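Local coordinates for secretory-abundant heat soluble protein 1 (Ramazzottius varieornatus, PDB 5XN9) that is secreted and acts as a molecular shield during desiccation, forming non-crystalline amorphous solids, on a fold like that of fatty-acid-binding proteins, at residues R17-D22 with T129-Y134. Numbering follows the deposited sequence. Where two conformers were deposited one is given.
With MG (magnesium ion), chain C; ACY (acetic acid), chain L.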
ATOM      1  N   ARG A  17       9.384 -12.016   4.330  0.50 36.86           N
ATOM      2  CA  ARG A  17       8.668 -11.891   5.592  0.50 37.71           C
ATOM      3  C   ARG A  17       7.253 -11.389   5.335  0.50 34.94           C
ATOM      4  O   ARG A  17       7.058 -10.312   4.756  0.50 34.06           O
ATOM      5  CB  ARG A  17       9.420 -10.952   6.531  0.50 40.27           C
ATOM      6  CG  ARG A  17      10.816 -11.443   6.888  0.50 43.48           C
ATOM      7  CD  ARG A  17      11.694 -10.292   7.342  0.50 47.13           C
ATOM      8  NE  ARG A  17      11.303  -9.797   8.656  0.50 49.15           N
ATOM      9  CZ  ARG A  17      11.590  -8.583   9.110  0.50 49.50           C
ATOM     10  NH1 ARG A  17      11.199  -8.218  10.324  0.50 50.65           N
ATOM     11  NH2 ARG A  17      12.258  -7.728   8.345  0.50 47.87           N
ATOM     12  N   ILE A  18       6.269 -12.175   5.766  1.00 34.96           N
ATOM     13  CA  ILE A  18       4.865 -11.863   5.551  1.00 33.73           C
ATOM     14  C   ILE A  18       4.105 -12.589   6.649  1.00 34.04           C
ATOM     15  O   ILE A  18       4.543 -13.637   7.134  1.00 35.16           O
ATOM     16  CB  ILE A  18       4.436 -12.305   4.127  1.00 32.14           C
ATOM     17  CG1 ILE A  18       3.017 -11.845   3.794  1.00 33.99           C
ATOM     18  CG2 ILE A  18       4.605 -13.812   3.951  1.00 34.09           C
ATOM     19  CD1 ILE A  18       2.724 -11.891   2.305  1.00 34.70           C
ATOM     20  N   GLU A  19       2.987 -12.009   7.081  1.00 33.05           N
ATOM     21  CA  GLU A  19       2.257 -12.557   8.218  1.00 34.25           C
ATOM     22  C   GLU A  19       0.765 -12.374   8.009  1.00 33.21           C
ATOM     23  O   GLU A  19       0.296 -11.246   7.831  1.00 33.24           O
ATOM     24  CB  GLU A  19       2.699 -11.876   9.512  1.00 35.45           C
ATOM     25  CG  GLU A  19       2.044 -12.424  10.761  1.00 37.56           C
ATOM     26  CD  GLU A  19       2.536 -11.717  12.000  1.00 40.27           C
ATOM     27  OE1 GLU A  19       3.604 -12.103  12.523  1.00 40.44           O
ATOM     28  OE2 GLU A  19       1.864 -10.754  12.430  1.00 42.29           O
ATOM     29  N   ASN A  20       0.033 -13.485   8.019  1.00 35.28           N
ATOM     30  CA  ASN A  20      -1.428 -13.503   8.024  1.00 38.45           C
ATOM     31  C   ASN A  20      -2.033 -12.882   6.770  1.00 36.98           C
ATOM     32  O   ASN A  20      -3.188 -12.436   6.786  1.00 37.72           O
ATOM     33  CB  ASN A  20      -2.002 -12.843   9.284  1.00 41.45           C
ATOM     34  CG  ASN A  20      -3.377 -13.367   9.637  1.00 43.04           C
ATOM     35  OD1 ASN A  20      -3.657 -14.556   9.471  1.00 45.70           O
ATOM     36  ND2 ASN A  20      -4.244 -12.484  10.128  1.00 43.57           N
ATOM     37  N   PHE A  21      -1.275 -12.844   5.675  1.00 36.46           N
ATOM     38  CA  PHE A  21      -1.744 -12.125   4.497  1.00 36.72           C
ATOM     39  C   PHE A  21      -2.906 -12.836   3.818  1.00 37.65           C
ATOM     40  O   PHE A  21      -3.783 -12.175   3.251  1.00 39.09           O
ATOM     41  CB  PHE A  21      -0.595 -11.902   3.516  1.00 35.97           C
ATOM     42  CG  PHE A  21      -0.854 -10.812   2.524  1.00 38.55           C
ATOM     43  CD1 PHE A  21      -0.801  -9.487   2.912  1.00 39.62           C
ATOM     44  CD2 PHE A  21      -1.143 -11.111   1.202  1.00 40.12           C
ATOM     45  CE1 PHE A  21      -1.038  -8.471   2.001  1.00 39.36           C
ATOM     46  CE2 PHE A  21      -1.383 -10.106   0.286  1.00 41.07           C
ATOM     47  CZ  PHE A  21      -1.329  -8.780   0.687  1.00 40.74           C
ATOM     48  N   ASP A  22      -2.937 -14.171   3.861  1.00 41.40           N
ATOM     49  CA  ASP A  22      -4.055 -14.886   3.254  1.00 43.92           C
ATOM     50  C   ASP A  22      -5.364 -14.594   3.981  1.00 44.90           C
ATOM     51  O   ASP A  22      -6.417 -14.465   3.344  1.00 44.97           O
ATOM     52  CB  ASP A  22      -3.760 -16.386   3.198  1.00 46.90           C
ATOM     53  CG  ASP A  22      -2.855 -16.759   2.037  1.00 49.49           C
ATOM     54  OD1 ASP A  22      -2.274 -15.851   1.403  1.00 48.87           O
ATOM     55  OD2 ASP A  22      -2.716 -17.967   1.760  1.00 52.63           O
ATOM     56  N   THR A 129      -5.787  -8.405  10.688  1.00 36.93           N
ATOM     57  CA  THR A 129      -4.582  -7.632  10.428  1.00 36.13           C
ATOM     58  C   THR A 129      -3.543  -8.519   9.760  1.00 34.67           C
ATOM     59  O   THR A 129      -3.313  -9.654  10.193  1.00 37.35           O
ATOM     60  CB  THR A 129      -3.995  -7.132  11.750  1.00 37.08           C
ATOM     61  OG1 THR A 129      -4.998  -6.408  12.475  1.00 38.01           O
ATOM     62  CG2 THR A 129      -2.783  -6.246  11.509  1.00 38.83           C
ATOM     63  N   ALA A 130      -2.907  -7.998   8.714  1.00 33.25           N
ATOM     64  CA  ALA A 130      -1.772  -8.663   8.096  1.00 31.81           C
ATOM     65  C   ALA A 130      -0.591  -7.706   8.049  1.00 30.96           C
ATOM     66  O   ALA A 130      -0.745  -6.487   8.165  1.00 29.69           O
ATOM     67  CB  ALA A 130      -2.095  -9.176   6.692  1.00 32.59           C
ATOM     68  N   LYS A 131       0.599  -8.273   7.877  1.00 28.31           N
ATOM     69  CA  LYS A 131       1.804  -7.471   7.806  1.00 29.13           C
ATOM     70  C   LYS A 131       2.706  -8.003   6.712  1.00 27.67           C
ATOM     71  O   LYS A 131       2.734  -9.205   6.423  1.00 29.48           O
ATOM     72  CB  LYS A 131       2.557  -7.477   9.131  1.00 33.16           C
ATOM     73  CG  LYS A 131       1.896  -6.637  10.202  1.00 38.58           C
ATOM     74  CD  LYS A 131       2.637  -6.759  11.511  1.00 42.54           C
ATOM     75  CE  LYS A 131       2.029  -5.855  12.562  1.00 44.32           C
ATOM     76  NZ  LYS A 131       2.318  -4.440  12.258  1.00 43.42           N
ATOM     77  N   ARG A 132       3.459  -7.092   6.115  1.00 27.75           N
ATOM     78  CA  ARG A 132       4.426  -7.464   5.106  1.00 26.68           C
ATOM     79  C   ARG A 132       5.624  -6.545   5.260  1.00 27.41           C
ATOM     80  O   ARG A 132       5.460  -5.359   5.547  1.00 26.78           O
ATOM     81  CB  ARG A 132       3.781  -7.295   3.745  1.00 31.18           C
ATOM     82  CG  ARG A 132       4.376  -8.137   2.730  1.00 33.89           C
ATOM     83  CD  ARG A 132       3.590  -8.094   1.470  1.00 33.67           C
ATOM     84  NE  ARG A 132       4.270  -8.921   0.509  1.00 33.18           N
ATOM     85  CZ  ARG A 132       4.076  -8.859  -0.795  1.00 32.28           C
ATOM     86  NH1 ARG A 132       3.209  -7.987  -1.304  1.00 34.15           N
ATOM     87  NH2 ARG A 132       4.759  -9.668  -1.576  1.00 33.04           N
ATOM     88  N   TRP A 133       6.827  -7.095   5.110  1.00 25.41           N
ATOM     89  CA  TRP A 133       8.043  -6.323   5.303  1.00 26.44           C
ATOM     90  C   TRP A 133       8.744  -6.095   3.974  1.00 23.99           C
ATOM     91  O   TRP A 133       8.814  -7.001   3.133  1.00 27.69           O
ATOM     92  CB  TRP A 133       8.979  -7.000   6.300  1.00 28.37           C
ATOM     93  CG  TRP A 133       8.462  -6.866   7.694  1.00 31.26           C
ATOM     94  CD1 TRP A 133       8.807  -5.908   8.604  1.00 33.40           C
ATOM     95  CD2 TRP A 133       7.468  -7.682   8.328  1.00 32.42           C
ATOM     96  NE1 TRP A 133       8.108  -6.092   9.771  1.00 36.18           N
ATOM     97  CE2 TRP A 133       7.276  -7.170   9.627  1.00 34.22           C
ATOM     98  CE3 TRP A 133       6.728  -8.799   7.926  1.00 31.97           C
ATOM     99  CZ2 TRP A 133       6.381  -7.741  10.532  1.00 34.94           C
ATOM    100  CZ3 TRP A 133       5.838  -9.364   8.826  1.00 34.80           C
ATOM    101  CH2 TRP A 133       5.675  -8.836  10.115  1.00 35.66           C
ATOM    102  N   TYR A 134       9.244  -4.874   3.791  1.00 25.12           N
ATOM    103  CA  TYR A 134       9.909  -4.441   2.574  1.00 23.96           C
ATOM    104  C   TYR A 134      11.306  -3.933   2.909  1.00 25.07           C
ATOM    105  O   TYR A 134      11.562  -3.455   4.017  1.00 28.33           O
ATOM    106  CB  TYR A 134       9.116  -3.297   1.916  1.00 22.82           C
ATOM    107  CG  TYR A 134       7.774  -3.727   1.376  1.00 21.10           C
ATOM    108  CD1 TYR A 134       6.689  -3.952   2.220  1.00 21.08           C
ATOM    109  CD2 TYR A 134       7.591  -3.924   0.015  1.00 21.62           C
ATOM    110  CE1 TYR A 134       5.474  -4.361   1.718  1.00 22.69           C
ATOM    111  CE2 TYR A 134       6.379  -4.334  -0.493  1.00 21.94           C
ATOM    112  CZ  TYR A 134       5.323  -4.553   0.361  1.00 23.48           C
ATOM    113  OH  TYR A 134       4.105  -4.962  -0.134  1.00 27.22           O
TER
HETATM  114 MG    MG C 201       2.677  -3.747  -0.729  0.70 25.17          MG
HETATM  115  C   ACY L 210       0.728  -4.738  -1.276  1.00 48.10           C
HETATM  116  O   ACY L 210       0.983  -5.838  -0.736  1.00 46.78           O
HETATM  117  OXT ACY L 210       0.800  -3.639  -0.684  1.00 46.58           O
HETATM  118  CH3 ACY L 210       0.315  -4.733  -2.719  1.00 48.89           C
HETATM  119  O   HOH W   1       6.869  -9.651   1.913  1.00 39.13           O
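In one of its two deposited conformers, the guanidinium of Arg-17 lies flat over one face of the Trp-133 indole, planes 17° apart, with CZ 4.0 Å from the centroid of the five-membered ring: a stacked cation-pi pair. In that conformer a bend at chi3 (71°) folds the arginine over the ring, and NH2 forms a salt bridge to Glu-118. At the edge of the same indole sit the Arg-17 carbonyl oxygen and, 4.1 Å from CZ3, the CB of Glu-19.

At the edge of the Arg-132 guanidinium, NH1 donates to O of an acetate, probably from the crystallisation liquor, at 3.1 Å, and also to Thr-41; the other acetate oxygen binds the magnesium ion, which Tyr-134 OH and His-43 also hold. NH2 hydrogen-bonds to Asn-38 and His-39, NE donates to a water near the Arg-17 carbonyl oxygen, and CD1 of Ile-18 runs alongside, 3.8 Å from NE. CD1 of Phe-21 packs against CB of Ala-130 at 4.0 Å.

Between these two layers the backbones pair antiparallel, joining the first and last long strands of the barrel, with Glu-19 and Lys-131 a hydrogen-bonded pair. Where the first strand ends, Asn-20 ND2 donates nearly straight (171°) to Thr-129 O, from above the carbonyl plane.

An alanine in place of Trp-133 would probably cost the Arg-17 guanidinium its aromatic platform, with Glu-118 still in reach but the group freer to swing.

Chemically, the seam is two-sided: arginine on indole outside, and within, an arginine meeting a carboxylate, consistent with the Arg-x-Tyr pair that grips a fatty-acid carboxylate in fatty-acid-binding proteins.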